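Local structure of ribosomal RNA small subunit methyltransferase E (Neisseria gonorrhoeae, 5VM8) at residues S90-S93 / G94-D98; M97-T100 / L101-V105; L235-I238 / A239-T243. The protein probably transfers a methyl group from S-adenosyl methionine, which it binds, to N3 of a uridine in the 16S RNA of the small ribosomal subunit. All coordinates share one frame; numbering follows the deposited sequence.

Contacts 1, 2 and 3 follow one another along the chain within the SPOUT-family methyltransferase domain of this knotted protein. Contact 1 turns the chain from strand 85-90 into helix 94-106. Contact 2 continues down the same helix, with Met-97 and Asp-98 common to both and centres about 9 Å apart. Contact 3 lies on helix 232-244, near the end of the chain, yet its centre is only about 13 Å from that of contact 2; Leu-235 and Ile-238 pack there on Lys-103 and Ser-104. Contacts 1 and 3 do not touch, their centres being about 19 Å apart. The three illustrate how local contacts on two helices and a loop, the helices far apart in sequence, come together beside one parallel sheet.

Contact 1. Residues S90-S93 / G94-D98; sequences SISS and GDRMD
Met-97 reaches back from the first turn of its helix to lie alongside Ser-92, and its sulfur is the acceptor for the loop backbone. The bond from Ser-92 N to Met-97 SD is weak at 3.6 Å but nearly straight, with an N-H...S angle of 168°. Two torsions bring the sulfur there: CG stands anti to the methionine's own backbone nitrogen, and the bend that follows at CG (chi2 64°) brings SD up to the loop backbone. On the way, Met-97 CB comes to 3.2 Å from Ser-92 O. The terminal methyl then carries the thioether on to the isoleucine, with Met-97 CE 4.4 Å from Ile-91 CD1.

A second side chain runs along Ser-92. Arg-96 is extended from CG to NE, and its CD lies 4.0 Å from Ser-92 CB, so the aliphatic part of the arginine meets the serine methylene while the guanidinium passes on to Arg-229 O. The serine hydroxyl turns back along the loop: Ser-92 OG, set beside its own backbone nitrogen (chi1 -48°), donates to Ser-90 O over 3.0 Å. Here the loop bonds to itself within a span of three residues.

The chain bends sharply at Gly-94, whose phi is positive, and enters the helix. Ser-93 O points into the first turn and accepts a weak bond from Arg-96 N at 3.3 Å, while Ser-93 N is held by Glu-202.

The whole is a strand-to-helix turn in which one thioether meets both the backbone and the apolar part of the loop. Strand 195-199 pairs with Ser-90 through Val-199, Ile-91 rests on Pro-114 of strand 111-116, and Trp-136 of helix 128-147 packs against both Ile-91 and Met-97.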
loop_
_atom_site.group_PDB
_atom_site.type_symbol
_atom_site.label_atom_id
_atom_site.label_comp_id
_atom_site.label_asym_id
_atom_site.label_seq_id
_atom_site.Cartn_x
_atom_site.Cartn_y
_atom_site.Cartn_z
ATOM N N SER A 90 0.779 -0.792 -12.923
ATOM C CA SER A 90 0.073 -1.586 -13.919
ATOM C C SER A 90 -0.108 -3.013 -13.435
ATOM O O SER A 90 0.833 -3.622 -12.916
ATOM C CB SER A 90 0.822 -1.615 -15.243
ATOM O OG SER A 90 1.255 -0.323 -15.566
ATOM N N ILE A 91 -1.322 -3.544 -13.637
ATOM C CA ILE A 91 -1.674 -4.867 -13.147
ATOM C C ILE A 91 -0.677 -5.870 -13.685
ATOM O O ILE A 91 -0.425 -5.913 -14.894
ATOM C CB ILE A 91 -3.083 -5.268 -13.587
ATOM C CG1 ILE A 91 -4.103 -4.173 -13.286
ATOM C CG2 ILE A 91 -3.482 -6.541 -12.896
ATOM C CD1 ILE A 91 -4.274 -3.923 -11.849
ATOM N N SER A 92 -0.038 -6.609 -12.775
ATOM C CA SER A 92 0.855 -7.704 -13.106
ATOM C C SER A 92 0.353 -8.996 -12.465
ATOM O O SER A 92 -0.530 -8.982 -11.594
ATOM C CB SER A 92 2.265 -7.382 -12.630
ATOM O OG SER A 92 2.571 -6.077 -13.044
ATOM N N SER A 93 0.877 -10.127 -12.939
ATOM C CA SER A 93 0.382 -11.427 -12.487
ATOM C C SER A 93 1.088 -11.900 -11.220
ATOM O O SER A 93 2.260 -11.599 -10.981
ATOM C CB SER A 93 0.484 -12.518 -13.562
ATOM O OG SER A 93 1.763 -13.086 -13.682
ATOM N N GLY A 94 0.325 -12.617 -10.400
ATOM C CA GLY A 94 0.720 -13.268 -9.165
ATOM C C GLY A 94 1.715 -12.642 -8.215
ATOM O O GLY A 94 1.446 -11.594 -7.624
ATOM N N ASP A 95 2.858 -13.326 -8.064
ATOM C CA ASP A 95 3.905 -12.929 -7.124
ATOM C C ASP A 95 4.414 -11.537 -7.407
ATOM O O ASP A 95 4.720 -10.784 -6.478
ATOM C CB ASP A 95 5.076 -13.914 -7.161
ATOM C CG ASP A 95 4.917 -15.027 -6.179
ATOM O OD1 ASP A 95 3.822 -15.111 -5.586
ATOM O OD2 ASP A 95 5.880 -15.811 -5.987
ATOM N N ARG A 96 4.518 -11.169 -8.679
ATOM C CA ARG A 96 5.083 -9.861 -8.963
ATOM C C ARG A 96 4.190 -8.753 -8.411
ATOM O O ARG A 96 4.674 -7.798 -7.796
ATOM C CB ARG A 96 5.269 -9.715 -10.465
ATOM C CG ARG A 96 5.877 -8.403 -10.861
ATOM C CD ARG A 96 6.139 -8.433 -12.344
ATOM N NE ARG A 96 6.794 -7.222 -12.792
ATOM C CZ ARG A 96 7.949 -7.220 -13.440
ATOM N NH1 ARG A 96 8.551 -8.371 -13.703
ATOM N NH2 ARG A 96 8.486 -6.076 -13.836
ATOM N N MET A 97 2.880 -8.911 -8.560
ATOM C CA MET A 97 1.928 -7.960 -8.021
ATOM C C MET A 97 1.862 -8.026 -6.497
ATOM O O MET A 97 1.845 -6.993 -5.817
ATOM C CB MET A 97 0.559 -8.273 -8.622
ATOM C CG MET A 97 -0.486 -7.211 -8.438
ATOM S SD MET A 97 -0.011 -5.740 -9.298
ATOM C CE MET A 97 -1.260 -4.629 -8.699
ATOM N N ASP A 98 1.757 -9.245 -5.953
ATOM C CA ASP A 98 1.601 -9.437 -4.512
ATOM C C ASP A 98 2.800 -8.886 -3.741
ATOM O O ASP A 98 2.633 -8.212 -2.722
ATOM C CB ASP A 98 1.391 -10.930 -4.216
ATOM C CG ASP A 98 0.080 -11.503 -4.827
ATOM O OD1 ASP A 98 -0.744 -10.755 -5.401
ATOM O OD2 ASP A 98 -0.100 -12.740 -4.770
#

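Contact 2. Residues M97-T100 / L101-V105; sequences MDFT and LQKSV
Lys-103 NZ, carried past the ring of Phe-99, is gripped by two acceptors: the amide oxygen of its neighbour Gln-102 and, through a salt bridge, the carboxylate of Glu-106 one turn on. The distance from Lys-103 NZ to Gln-102 OE1 is 2.8 Å, with the nitrogen tilted 32° from the plane of the amide carbonyl. Bends at chi2 (60°) and chi4 carry the lysine around the helix to Gln-102 instead of letting it run straight outward. Its CE thereby comes obliquely to the Phe-99 ring, 4.3 Å from Phe-99 CD1, and the lysine methylenes also pass close to Phe-99 O. Gln-102, by contrast, is extended beyond CG, which brings its amide alongside the end of the lysine.

The other flank of the helix is apolar. Leu-101 CD1 meets the methionine at two points, 4.0 Å from Met-97 CG and 4.0 Å from Met-97 CE, and the two side chains cross obliquely. Leu-101 CG also lies over the carbonyl of the preceding turn, 3.4 Å from Met-97 O.

Thr-100 faces a third way. Its hydroxyl sits beside the backbone nitrogen and is bonded to Arg-96 O, a helix hydroxyl returning to the carbonyl four residues earlier, while its own carbonyl lies beside the serine of the next turn, with Ser-104 CB 3.1 Å from Thr-100 O.

Regular alpha-helical bonds underlie all this, the shortest being Gln-102 N to Asp-98 O at 2.8 Å. Helix 94-106 is the crossover of a beta-alpha-beta unit. Thr-100 and Ser-104 face Leu-87 of strand 85-90, Leu-101 and Ser-104 meet Ile-112 of strand 111-116, and helix 128-147 covers a further side, where Trp-136 touches Leu-101 and Arg-135 pairs with Asp-98.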
loop_
_atom_site.group_PDB
_atom_site.type_symbol
_atom_site.label_atom_id
_atom_site.label_comp_id
_atom_site.label_asym_id
_atom_site.label_seq_id
_atom_site.Cartn_x
_atom_site.Cartn_y
_atom_site.Cartn_z
ATOM N N MET A 97 2.880 -8.911 -8.560
ATOM C CA MET A 97 1.928 -7.960 -8.021
ATOM C C MET A 97 1.862 -8.026 -6.497
ATOM O O MET A 97 1.845 -6.993 -5.817
ATOM C CB MET A 97 0.559 -8.273 -8.622
ATOM C CG MET A 97 -0.486 -7.211 -8.438
ATOM S SD MET A 97 -0.011 -5.740 -9.298
ATOM C CE MET A 97 -1.260 -4.629 -8.699
ATOM N N ASP A 98 1.757 -9.245 -5.953
ATOM C CA ASP A 98 1.601 -9.437 -4.512
ATOM C C ASP A 98 2.800 -8.886 -3.741
ATOM O O ASP A 98 2.633 -8.212 -2.722
ATOM C CB ASP A 98 1.391 -10.930 -4.216
ATOM C CG ASP A 98 0.080 -11.503 -4.827
ATOM O OD1 ASP A 98 -0.744 -10.755 -5.401
ATOM O OD2 ASP A 98 -0.100 -12.740 -4.770
ATOM N N PHE A 99 4.025 -9.202 -4.194
ATOM C CA PHE A 99 5.227 -8.659 -3.567
ATOM C C PHE A 99 5.284 -7.146 -3.712
ATOM O O PHE A 99 5.656 -6.438 -2.768
ATOM C CB PHE A 99 6.485 -9.300 -4.153
ATOM C CG PHE A 99 6.699 -10.713 -3.703
ATOM C CD1 PHE A 99 6.193 -11.144 -2.494
ATOM C CD2 PHE A 99 7.400 -11.611 -4.491
ATOM C CE1 PHE A 99 6.386 -12.459 -2.072
ATOM C CE2 PHE A 99 7.594 -12.921 -4.084
ATOM C CZ PHE A 99 7.084 -13.347 -2.874
ATOM N N THR A 100 4.927 -6.630 -4.893
ATOM C CA THR A 100 4.913 -5.189 -5.050
ATOM C C THR A 100 3.987 -4.572 -4.010
ATOM O O THR A 100 4.387 -3.675 -3.263
ATOM C CB THR A 100 4.491 -4.803 -6.479
ATOM O OG1 THR A 100 5.495 -5.217 -7.417
ATOM C CG2 THR A 100 4.345 -3.312 -6.582
ATOM N N LEU A 101 2.785 -5.124 -3.874
ATOM C CA LEU A 101 1.807 -4.556 -2.955
ATOM C C LEU A 101 2.273 -4.693 -1.509
ATOM O O LEU A 101 2.162 -3.749 -0.718
ATOM C CB LEU A 101 0.448 -5.223 -3.172
ATOM C CG LEU A 101 -0.276 -4.754 -4.446
ATOM C CD1 LEU A 101 -1.403 -5.689 -4.846
ATOM C CD2 LEU A 101 -0.846 -3.346 -4.246
ATOM N N GLN A 102 2.775 -5.868 -1.136
ATOM C CA GLN A 102 3.165 -6.087 0.252
ATOM C C GLN A 102 4.368 -5.231 0.647
ATOM O O GLN A 102 4.339 -4.545 1.674
ATOM C CB GLN A 102 3.471 -7.559 0.488
ATOM C CG GLN A 102 3.994 -7.830 1.913
ATOM C CD GLN A 102 4.333 -9.289 2.116
ATOM O OE1 GLN A 102 5.419 -9.745 1.759
ATOM N NE2 GLN A 102 3.394 -10.034 2.658
ATOM N N LYS A 103 5.444 -5.255 -0.157
ATOM C CA LYS A 103 6.669 -4.583 0.268
ATOM C C LYS A 103 6.534 -3.071 0.176
ATOM O O LYS A 103 7.135 -2.349 0.978
ATOM C CB LYS A 103 7.872 -5.068 -0.543
ATOM C CG LYS A 103 8.529 -6.329 0.033
ATOM C CD LYS A 103 7.530 -7.469 0.081
ATOM C CE LYS A 103 8.124 -8.745 0.574
ATOM N NZ LYS A 103 8.030 -8.766 2.072
ATOM N N SER A 104 5.742 -2.576 -0.781
ATOM C CA SER A 104 5.531 -1.146 -0.895
ATOM C C SER A 104 4.806 -0.601 0.338
ATOM O O SER A 104 5.045 0.550 0.745
ATOM C CB SER A 104 4.802 -0.834 -2.224
ATOM O OG SER A 104 3.398 -0.928 -2.117
ATOM N N VAL A 105 3.927 -1.410 0.940
ATOM C CA VAL A 105 3.278 -1.045 2.201
ATOM C C VAL A 105 4.290 -1.037 3.343
ATOM O O VAL A 105 4.298 -0.121 4.169
ATOM C CB VAL A 105 2.100 -1.995 2.501
ATOM C CG1 VAL A 105 1.569 -1.758 3.910
ATOM C CG2 VAL A 105 0.972 -1.804 1.454
#

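Contact 3. Residues L235-I238 / A239-T243; sequences LAAI and AAMQT
Four successive alpha-helical bonds join the segments, from Ala-239, Ala-240, Met-241 and Gln-242 back to the carbonyls four residues earlier; the shortest, Met-241 N to Ala-237 O, is 2.7 Å and somewhat bent at 148°. The same carbonyl receives the methionine side chain, for Met-241 CG lies 3.2 Å from Ala-237 O. From there the chain runs extended, and Met-241 CE ends 4.3 Å from Ala-237 CB, the thioether methyl alongside the alanine methyl.

Gln-242 behaves otherwise. Its CG lies 3.3 Å from Ile-238 O, and a bend at chi2 (-65°) swings the amide out from the helix, where OE1 is bonded to Ser-81 and NE2 to Leu-107 O, both polar ends of a buried side chain being thus satisfied.

Ala-239 O is gripped twice by a single residue: Thr-243 OG1 at 2.9 Å from Ala-239 O and Thr-243 N at 3.0 Å from Ala-239 O, arriving from opposite faces of the carbonyl plane.

Ala-236, Ala-239 and Ala-240 form a partly exposed, small-residue side of helix 232-244. Its larger apolar side lies on the parallel sheet, with Ala-237, Ile-238 and Met-241 against Phe-197 of strand 195-199, while Leu-235 and Ile-238 touch Lys-103 and Ser-104 of helix 94-106.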
loop_
_atom_site.group_PDB
_atom_site.type_symbol
_atom_site.label_atom_id
_atom_site.label_comp_id
_atom_site.label_asym_id
_atom_site.label_seq_id
_atom_site.Cartn_x
_atom_site.Cartn_y
_atom_site.Cartn_z
ATOM N N LEU A 235 10.145 -1.130 -5.702
ATOM C CA LEU A 235 10.496 -1.221 -4.292
ATOM C C LEU A 235 11.773 -0.440 -4.001
ATOM O O LEU A 235 11.833 0.345 -3.046
ATOM C CB LEU A 235 10.635 -2.687 -3.878
ATOM C CG LEU A 235 9.392 -3.478 -4.266
ATOM C CD1 LEU A 235 9.560 -4.954 -3.937
ATOM C CD2 LEU A 235 8.178 -2.877 -3.581
ATOM N N ALA A 236 12.815 -0.656 -4.810
ATOM C CA ALA A 236 14.061 0.066 -4.584
ATOM C C ALA A 236 13.837 1.567 -4.672
ATOM O O ALA A 236 14.421 2.330 -3.897
ATOM C CB ALA A 236 15.132 -0.393 -5.575
ATOM N N ALA A 237 12.939 2.002 -5.575
ATOM C CA ALA A 237 12.691 3.423 -5.793
ATOM C C ALA A 237 12.010 4.058 -4.594
ATOM O O ALA A 237 12.403 5.150 -4.152
ATOM C CB ALA A 237 11.859 3.619 -7.064
ATOM N N ILE A 238 10.996 3.384 -4.044
ATOM C CA ILE A 238 10.294 3.900 -2.868
ATOM C C ILE A 238 11.245 4.018 -1.677
ATOM O O ILE A 238 11.224 5.023 -0.951
ATOM C CB ILE A 238 9.077 3.008 -2.551
ATOM C CG1 ILE A 238 8.077 3.072 -3.715
ATOM C CG2 ILE A 238 8.426 3.400 -1.232
ATOM C CD1 ILE A 238 6.910 2.059 -3.664
ATOM N N ALA A 239 12.137 3.032 -1.498
ATOM C CA ALA A 239 13.140 3.122 -0.437
ATOM C C ALA A 239 14.084 4.286 -0.695
ATOM O O ALA A 239 14.458 5.019 0.234
ATOM C CB ALA A 239 13.926 1.805 -0.308
ATOM N N ALA A 240 14.487 4.462 -1.954
ATOM C CA ALA A 240 15.312 5.609 -2.321
ATOM C C ALA A 240 14.579 6.920 -2.045
ATOM O O ALA A 240 15.187 7.902 -1.604
ATOM C CB ALA A 240 15.705 5.516 -3.801
ATOM N N MET A 241 13.267 6.950 -2.300
ATOM C CA MET A 241 12.488 8.157 -2.023
ATOM C C MET A 241 12.416 8.433 -0.526
ATOM O O MET A 241 12.491 9.591 -0.101
ATOM C CB MET A 241 11.075 8.020 -2.599
ATOM C CG MET A 241 10.982 8.066 -4.104
ATOM S SD MET A 241 9.291 7.735 -4.716
ATOM C CE MET A 241 9.711 7.257 -6.381
ATOM N N GLN A 242 12.225 7.385 0.291
ATOM C CA GLN A 242 12.221 7.582 1.740
ATOM C C GLN A 242 13.586 8.045 2.257
ATOM O O GLN A 242 13.660 8.712 3.300
ATOM C CB GLN A 242 11.792 6.294 2.479
ATOM C CG GLN A 242 10.381 5.739 2.139
ATOM C CD GLN A 242 9.214 6.659 2.548
ATOM O OE1 GLN A 242 9.396 7.774 3.053
ATOM N NE2 GLN A 242 8.005 6.179 2.319
ATOM N N THR A 243 14.670 7.689 1.561
ATOM C CA THR A 243 16.013 8.100 1.967
ATOM C C THR A 243 16.278 9.573 1.623
ATOM O O THR A 243 16.893 10.305 2.420
ATOM C CB THR A 243 17.046 7.168 1.321
ATOM O OG1 THR A 243 16.787 5.823 1.723
ATOM C CG2 THR A 243 18.462 7.550 1.694
#